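Local atomic coordinates of protein of unknown function DUF574 (Streptomyces avermitilis, PDB entry 3GIW), a protein that is of unconfirmed function but binds S-adenosyl-L-homocysteine and probably acts as an S-adenosylmethionine-dependent methyltransferase built on a Rossmann-like fold. Residues A[21-24]-A[25-28]; A[36-39]-A[40-43]; A[214-217]-A[218-222]. All blocks are in the same frame, centred on the assembly; numbering follows the deposited sequence. Where two conformers were deposited one is given.

Contact 1 of 3, residues A[21-24]-A[25-28]; sequences SAHS and ARIY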
loop_
_atom_site.group_PDB
_atom_site.type_symbol
_atom_site.label_atom_id
_atom_site.label_comp_id
_atom_site.label_asym_id
_atom_site.label_seq_id
_atom_site.Cartn_x
_atom_site.Cartn_y
_atom_site.Cartn_z
ATOM N N SER A 21 11.815 -10.966 15.873
ATOM C CA SER A 21 12.370 -10.551 14.583
ATOM C C SER A 21 11.599 -9.358 14.039
ATOM O O SER A 21 10.429 -9.165 14.347
ATOM C CB SER A 21 12.346 -11.706 13.587
ATOM O OG SER A 21 11.022 -12.011 13.194
ATOM N N ALA A 22 12.282 -8.541 13.239
ATOM C CA ALA A 22 11.661 -7.344 12.637
ATOM C C ALA A 22 10.673 -7.750 11.544
ATOM O O ALA A 22 10.898 -8.730 10.805
ATOM C CB ALA A 22 12.727 -6.407 12.071
ATOM N N HIS A 23 9.573 -6.993 11.448
ATOM C CA HIS A 23 8.574 -7.159 10.404
ATOM C C HIS A 23 8.307 -5.827 9.703
ATOM O O HIS A 23 8.197 -4.793 10.349
ATOM C CB HIS A 23 7.224 -7.681 10.952
ATOM C CG HIS A 23 7.263 -9.077 11.512
ATOM N ND1 HIS A 23 7.959 -9.427 12.652
ATOM C CD2 HIS A 23 6.625 -10.199 11.109
ATOM C CE1 HIS A 23 7.778 -10.714 12.900
ATOM N NE2 HIS A 23 6.964 -11.205 11.985
ATOM N N SER A 24 8.135 -5.866 8.396
ATOM C CA SER A 24 8.049 -4.626 7.623
ATOM C C SER A 24 6.907 -3.685 8.098
ATOM O O SER A 24 7.093 -2.453 8.195
ATOM C CB SER A 24 7.948 -4.883 6.110
ATOM O OG SER A 24 6.812 -5.621 5.768
ATOM N N ALA A 25 5.716 -4.220 8.381
ATOM C CA ALA A 25 4.597 -3.359 8.765
ATOM C C ALA A 25 4.857 -2.657 10.079
ATOM O O ALA A 25 4.399 -1.537 10.319
ATOM C CB ALA A 25 3.333 -4.188 8.871
ATOM N N ARG A 26 5.540 -3.356 10.982
ATOM C CA ARG A 26 5.851 -2.848 12.307
ATOM C C ARG A 26 6.979 -1.802 12.282
ATOM O O ARG A 26 6.940 -0.818 13.030
ATOM C CB ARG A 26 6.216 -4.015 13.254
ATOM C CG ARG A 26 5.124 -5.108 13.336
ATOM C CD ARG A 26 5.582 -6.339 14.099
ATOM N NE ARG A 26 4.834 -7.534 13.658
ATOM C CZ ARG A 26 4.975 -8.734 14.233
ATOM N NH1 ARG A 26 5.847 -8.886 15.231
ATOM N NH2 ARG A 26 4.257 -9.765 13.808
ATOM N N ILE A 27 7.988 -2.013 11.425
ATOM C CA ILE A 27 9.000 -0.961 11.218
ATOM C C ILE A 27 8.334 0.314 10.698
ATOM O O ILE A 27 8.622 1.425 11.171
ATOM C CB ILE A 27 10.086 -1.431 10.194
ATOM C CG1 ILE A 27 10.919 -2.582 10.774
ATOM C CG2 ILE A 27 10.985 -0.256 9.767
ATOM C CD1 ILE A 27 11.762 -3.339 9.738
ATOM N N TYR A 28 7.448 0.159 9.718
ATOM C CA TYR A 28 6.765 1.322 9.132
ATOM C C TYR A 28 5.990 2.062 10.243
ATOM O O TYR A 28 6.078 3.308 10.394
ATOM C CB TYR A 28 5.845 0.834 8.024
ATOM C CG TYR A 28 5.059 1.875 7.278
ATOM C CD1 TYR A 28 3.789 2.232 7.679
ATOM C CD2 TYR A 28 5.546 2.443 6.104
ATOM C CE1 TYR A 28 3.052 3.162 6.958
ATOM C CE2 TYR A 28 4.802 3.339 5.373
ATOM C CZ TYR A 28 3.560 3.694 5.798
ATOM O OH TYR A 28 2.844 4.597 5.021
HETATM O O HOH W 1 8.284 -7.680 15.705
#

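Contact 2 of 3, residues A[36-39]-A[40-43]; sequences DYYP and ADKE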
loop_
_atom_site.group_PDB
_atom_site.type_symbol
_atom_site.label_atom_id
_atom_site.label_comp_id
_atom_site.label_asym_id
_atom_site.label_seq_id
_atom_site.Cartn_x
_atom_site.Cartn_y
_atom_site.Cartn_z
ATOM N N ASP A 36 2.591 0.081 17.469
ATOM C CA ASP A 36 2.417 -1.347 17.217
ATOM C C ASP A 36 3.719 -1.988 16.675
ATOM O O ASP A 36 3.821 -2.373 15.494
ATOM C CB ASP A 36 1.170 -1.605 16.344
ATOM C CG ASP A 36 -0.117 -1.267 17.089
ATOM O OD1 ASP A 36 -0.321 -1.942 18.127
ATOM O OD2 ASP A 36 -0.851 -0.324 16.704
ATOM N N TYR A 37 4.728 -2.064 17.544
ATOM C CA TYR A 37 6.054 -2.525 17.157
ATOM C C TYR A 37 6.740 -3.086 18.418
ATOM O O TYR A 37 6.314 -2.784 19.532
ATOM C CB TYR A 37 6.876 -1.357 16.515
ATOM C CG TYR A 37 7.264 -0.264 17.493
ATOM C CD1 TYR A 37 8.410 -0.384 18.274
ATOM C CD2 TYR A 37 6.450 0.856 17.690
ATOM C CE1 TYR A 37 8.769 0.579 19.203
ATOM C CE2 TYR A 37 6.785 1.803 18.640
ATOM C CZ TYR A 37 7.966 1.675 19.382
ATOM O OH TYR A 37 8.282 2.630 20.338
ATOM N N TYR A 38 7.841 -3.806 18.207
ATOM C CA TYR A 38 8.623 -4.427 19.260
ATOM C C TYR A 38 10.076 -3.966 19.149
ATOM O O TYR A 38 10.457 -3.339 18.157
ATOM C CB TYR A 38 8.487 -5.953 19.139
ATOM C CG TYR A 38 7.062 -6.394 19.404
ATOM C CD1 TYR A 38 6.568 -6.444 20.693
ATOM C CD2 TYR A 38 6.192 -6.708 18.367
ATOM C CE1 TYR A 38 5.251 -6.806 20.950
ATOM C CE2 TYR A 38 4.879 -7.077 18.619
ATOM C CZ TYR A 38 4.422 -7.139 19.910
ATOM O OH TYR A 38 3.112 -7.496 20.194
ATOM N N PRO A 39 10.891 -4.221 20.177
ATOM C CA PRO A 39 12.287 -3.789 20.111
ATOM C C PRO A 39 13.041 -4.160 18.823
ATOM O O PRO A 39 13.847 -3.351 18.336
ATOM C CB PRO A 39 12.912 -4.449 21.362
ATOM C CG PRO A 39 11.771 -4.583 22.310
ATOM C CD PRO A 39 10.563 -4.869 21.470
ATOM N N ALA A 40 12.826 -5.357 18.279
ATOM C CA ALA A 40 13.477 -5.729 16.999
ATOM C C ALA A 40 13.123 -4.762 15.847
ATOM O O ALA A 40 13.963 -4.483 14.974
ATOM C CB ALA A 40 13.150 -7.149 16.609
ATOM N N ASP A 41 11.885 -4.266 15.845
ATOM C CA ASP A 41 11.434 -3.299 14.820
ATOM C C ASP A 41 12.069 -1.924 15.003
ATOM O O ASP A 41 12.488 -1.271 14.042
ATOM C CB ASP A 41 9.922 -3.183 14.854
ATOM C CG ASP A 41 9.237 -4.510 14.683
ATOM O OD1 ASP A 41 9.474 -5.173 13.649
ATOM O OD2 ASP A 41 8.463 -4.847 15.616
ATOM N N LYS A 42 12.149 -1.462 16.245
ATOM C CA LYS A 42 12.861 -0.212 16.557
ATOM C C LYS A 42 14.348 -0.278 16.163
ATOM O O LYS A 42 14.908 0.666 15.609
ATOM C CB LYS A 42 12.741 0.103 18.053
ATOM C CG LYS A 42 13.574 1.283 18.499
ATOM C CD LYS A 42 13.200 1.644 19.934
ATOM C CE LYS A 42 13.638 3.031 20.310
ATOM N NZ LYS A 42 15.038 3.323 20.022
ATOM N N GLU A 43 15.007 -1.396 16.456
ATOM C CA GLU A 43 16.424 -1.525 16.154
ATOM C C GLU A 43 16.645 -1.443 14.641
ATOM O O GLU A 43 17.585 -0.777 14.171
ATOM C CB GLU A 43 16.957 -2.852 16.688
ATOM C CG GLU A 43 18.482 -3.085 16.523
ATOM C CD GLU A 43 18.902 -3.648 15.167
ATOM O OE1 GLU A 43 18.085 -4.267 14.455
ATOM O OE2 GLU A 43 20.089 -3.479 14.815
#

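Contact 3 of 3, residues A[214-217]-A[218-222]; sequences AREY and AARNM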
loop_
_atom_site.group_PDB
_atom_site.type_symbol
_atom_site.label_atom_id
_atom_site.label_comp_id
_atom_site.label_asym_id
_atom_site.label_seq_id
_atom_site.Cartn_x
_atom_site.Cartn_y
_atom_site.Cartn_z
ATOM N N ALA A 214 17.921 -0.879 1.697
ATOM C CA ALA A 214 17.449 -2.154 1.143
ATOM C C ALA A 214 18.298 -3.312 1.650
ATOM O O ALA A 214 17.779 -4.394 1.950
ATOM C CB ALA A 214 17.430 -2.099 -0.382
ATOM N N ARG A 215 19.613 -3.101 1.766
ATOM C CA ARG A 215 20.486 -4.140 2.265
ATOM C C ARG A 215 20.281 -4.407 3.767
ATOM O O ARG A 215 20.451 -5.568 4.194
ATOM C CB ARG A 215 21.938 -3.871 1.878
ATOM C CG ARG A 215 22.102 -3.906 0.338
ATOM C CD ARG A 215 23.523 -3.882 -0.153
ATOM N NE ARG A 215 24.219 -2.602 -0.010
ATOM C CZ ARG A 215 24.144 -1.593 -0.888
ATOM N NH1 ARG A 215 23.338 -1.635 -1.937
ATOM N NH2 ARG A 215 24.882 -0.517 -0.673
ATOM N N GLU A 216 19.856 -3.396 4.541
ATOM C CA GLU A 216 19.465 -3.640 5.933
ATOM C C GLU A 216 18.205 -4.503 6.008
ATOM O O GLU A 216 18.096 -5.388 6.862
ATOM C CB GLU A 216 19.239 -2.316 6.667
ATOM C CG GLU A 216 20.470 -1.422 6.841
ATOM C CD GLU A 216 21.536 -2.006 7.733
ATOM O OE1 GLU A 216 21.179 -2.724 8.674
ATOM O OE2 GLU A 216 22.738 -1.747 7.468
ATOM N N TYR A 217 17.223 -4.252 5.149
ATOM C CA TYR A 217 16.057 -5.168 5.042
ATOM C C TYR A 217 16.430 -6.610 4.668
ATOM O O TYR A 217 15.987 -7.539 5.330
ATOM C CB TYR A 217 15.025 -4.637 4.037
ATOM C CG TYR A 217 14.068 -3.570 4.541
ATOM C CD1 TYR A 217 12.877 -3.919 5.185
ATOM C CD2 TYR A 217 14.315 -2.235 4.295
ATOM C CE1 TYR A 217 11.977 -2.942 5.635
ATOM C CE2 TYR A 217 13.414 -1.263 4.705
ATOM C CZ TYR A 217 12.256 -1.618 5.406
ATOM O OH TYR A 217 11.352 -0.633 5.794
ATOM N N ALA A 218 17.268 -6.775 3.647
ATOM C CA ALA A 218 17.737 -8.120 3.245
ATOM C C ALA A 218 18.476 -8.816 4.383
ATOM O O ALA A 218 18.281 -10.015 4.576
ATOM C CB ALA A 218 18.594 -8.051 1.988
ATOM N N ALA A 219 19.267 -8.072 5.174
ATOM C CA ALA A 219 20.030 -8.656 6.278
ATOM C C ALA A 219 19.130 -9.177 7.391
ATOM O O ALA A 219 19.520 -10.062 8.188
ATOM C CB ALA A 219 21.008 -7.636 6.828
ATOM N N ARG A 220 17.909 -8.674 7.422
ATOM C CA ARG A 220 16.879 -9.065 8.391
ATOM C C ARG A 220 15.763 -9.899 7.740
ATOM O O ARG A 220 14.626 -9.923 8.219
ATOM C CB ARG A 220 16.325 -7.795 9.058
ATOM C CG ARG A 220 17.334 -7.099 9.958
ATOM C CD ARG A 220 16.794 -5.748 10.430
ATOM N NE ARG A 220 17.746 -5.058 11.294
ATOM C CZ ARG A 220 18.822 -4.398 10.876
ATOM N NH1 ARG A 220 19.151 -4.369 9.590
ATOM N NH2 ARG A 220 19.627 -3.817 11.754
ATOM N N ASN A 221 16.119 -10.603 6.658
ATOM C CA ASN A 221 15.224 -11.578 6.021
ATOM C C ASN A 221 13.987 -10.965 5.351
ATOM O O ASN A 221 12.948 -11.622 5.233
ATOM C CB ASN A 221 14.813 -12.655 7.053
ATOM C CG ASN A 221 14.299 -13.939 6.412
ATOM O OD1 ASN A 221 14.832 -14.411 5.415
ATOM N ND2 ASN A 221 13.251 -14.506 7.000
HETATM N N MSE A 222 14.115 -9.726 4.879
HETATM C CA MSE A 222 13.058 -9.052 4.135
HETATM C C MSE A 222 13.644 -8.477 2.849
HETATM O O MSE A 222 13.643 -7.256 2.659
HETATM C CB MSE A 222 12.454 -7.908 4.967
HETATM C CG MSE A 222 11.796 -8.353 6.253
HETATM SE SE MSE A 222 11.282 -6.900 7.436
HETATM C CE MSE A 222 13.165 -6.491 8.061
HETATM O O HOH W 2 22.410 -3.012 11.147
#

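Contact 1 of 3, residues A[21-24]-A[25-28]
Arg-26 lays its guanidinium flat on the imidazole of His-23, the N-cap residue of helix 24-31, a parallel guanidinium-imidazole stack between residues three apart at the first turn. The planes are 7° from parallel and their centres 3.5 Å apart. The arginine can be followed outward from its backbone. Its CB lies beside the carbonyl oxygen of His-23, and CG, set anti to the carbonyl carbon (chi1 -56°) and nearest His-23 CB at 4.1 Å, starts a chain that runs extended as far as NE. CD passes His-23 CB at 3.8 Å, NE reaches the foot of the ring at CB and CG, and CZ settles over the ring centre. Beyond it the two branches divide the ring: NH1 lies over ND1 and CE1, NH2 over CD2 and NE2.

The planar group is held from its rim as well. NH2 forms a salt bridge with Asp-114 and a hydrogen bond to the carbonyl of Ile-17, which should hold the guanidinium in its rotation over the ring. The imidazole is steadied by a weak hydrogen bond from ND1 to Ser-21 O.

In the backbone, Ile-27 N donates to His-23 O and Tyr-28 N to Ser-24 O, both at 3.0 Å. Beside the turn, Ile-27 CD1 meets Ala-22 CB at 4.0 Å. Tyr-28 belongs to the S-adenosyl-L-homocysteine site, which is without that ligand here; its OH is hydrogen-bonded to Asn-62. A water ties the stack to the loop, accepting from Arg-26 NH1 at 2.8 Å and donating to Ser-21 O.

Contact 2 of 3, residues A[36-39]-A[40-43]
Asp-41 turns its CG anti to the carbonyl carbon and beside its own backbone N (chi1 -56°), which swings the carboxylate back over the start of helix 39-51 toward Tyr-38, the N-cap residue. OD2 then faces the amide of Tyr-38 and accepts its N-H over 2.9 Å. The bond is fairly straight, 157° at the hydrogen, and uses the anti lone pair of OD2, the one directed away from OD1. The other oxygen is probably engaged too, OD1 accepting from the backbone N of His-23, so that this buried carboxylate would hold one amide with each oxygen and join the beginnings of two successive helices.

The tyrosines flank the acid differently. The side chain of Tyr-38 runs alongside that of Asp-41, with OD2 at the edge of its ring, 4.0 Å from CD2, and the ring and carboxylate planes 47° apart. Tyr-37 takes the cramped first torsion, CG between the backbone N and the carbonyl carbon. Its CB rests on Asp-41 CB at 3.9 Å, while its ring runs beside the lysine chain, CE1 4.2 Å from Lys-42 CB. That ring also packs edge-to-face with Tyr-30 of helix 24-31, and the lysine continues to a salt bridge with Asp-46.

The backbone closes the turn: Lys-42 N donates to Tyr-38 O at 3.2 Å, Glu-43 N to Pro-39 O at 2.9 Å, and Asp-41 N adds a weak bond to Tyr-38 O. A proline in the first helical position, without an N-H to offer, is at home here. Asp-41, third in the helix, accepts the amide of the N-cap residue, one half of a capping box; the Tyr-38 side chain does not provide the other half, a bond back to Asp-41 N. Such partial capping belongs to helix N-termini.

Contact 3 of 3, residues A[214-217]-A[218-222]
Tyr-217 and the selenomethionine Met-222 meet where a Schellman motif ends helix 207-219. Asn-221, with its positive phi of 67°, turns the chain, so that Met-222 N bonds to Tyr-217 O and Asn-221 N to Ala-218 O. Tyr-217 O is gripped twice, with Arg-220 N and Met-222 N arriving from opposite faces of its carbonyl plane.

This is the close-packed side. The Met-222 chain bends at chi3 (-75°), bringing CE to 3.9 Å from Tyr-217 CD1, while SE lies at the ring edge, 5.3 Å from the ring centroid, in a Met-aromatic contact. Ile-27 of helix 24-31 packs against both side chains.

The polar side, by contrast, faces solvent more and is hydrated. Here Glu-216 and Arg-220 lie side by side, their carboxylate and guanidinium planes 50° apart. Arg-220 NH1 reaches two acceptors of the same residue: Glu-216 OE1 at 2.8 Å, in a nearly straight salt bridge, and the backbone Glu-216 O at 3.1 Å. NH2 turns to Glu-43 of helix 39-51 in a second salt bridge. With an alanine in place of Arg-220, the carboxylates of Glu-216 and Glu-43 would probably be left without their shared positive mate, and the end of helix 207-219 is likely to lose this tie to helix 39-51. A water completes the polar side, donating to Glu-216 OE1 at 2.8 Å and accepting from Arg-220 NH2 at 3.0 Å.

Two helix starts and one helix end gather on the same side of the chain's centre. Contacts 1 and 2, with centres about 7 Å apart, are joined by the probable hydrogen bond from His-23 N to Asp-41 OD1, 2.9 Å long. Contact 3 reaches contact 1 by packing, Met-222 SE lying 3.4 Å from Ser-24 N, and contact 2 through the ion pair of Glu-43 OE2 and Arg-220 NH2, at 3.1 Å. Contact 1 itself holds a residue of the S-adenosyl-L-homocysteine site, Tyr-28. The Tyr-217 side chain is about 6 Å from that of Tyr-28 and about 4 Å from an unidentified bound ligand, whereas the Asp-41 side chain is about 11 Å from it.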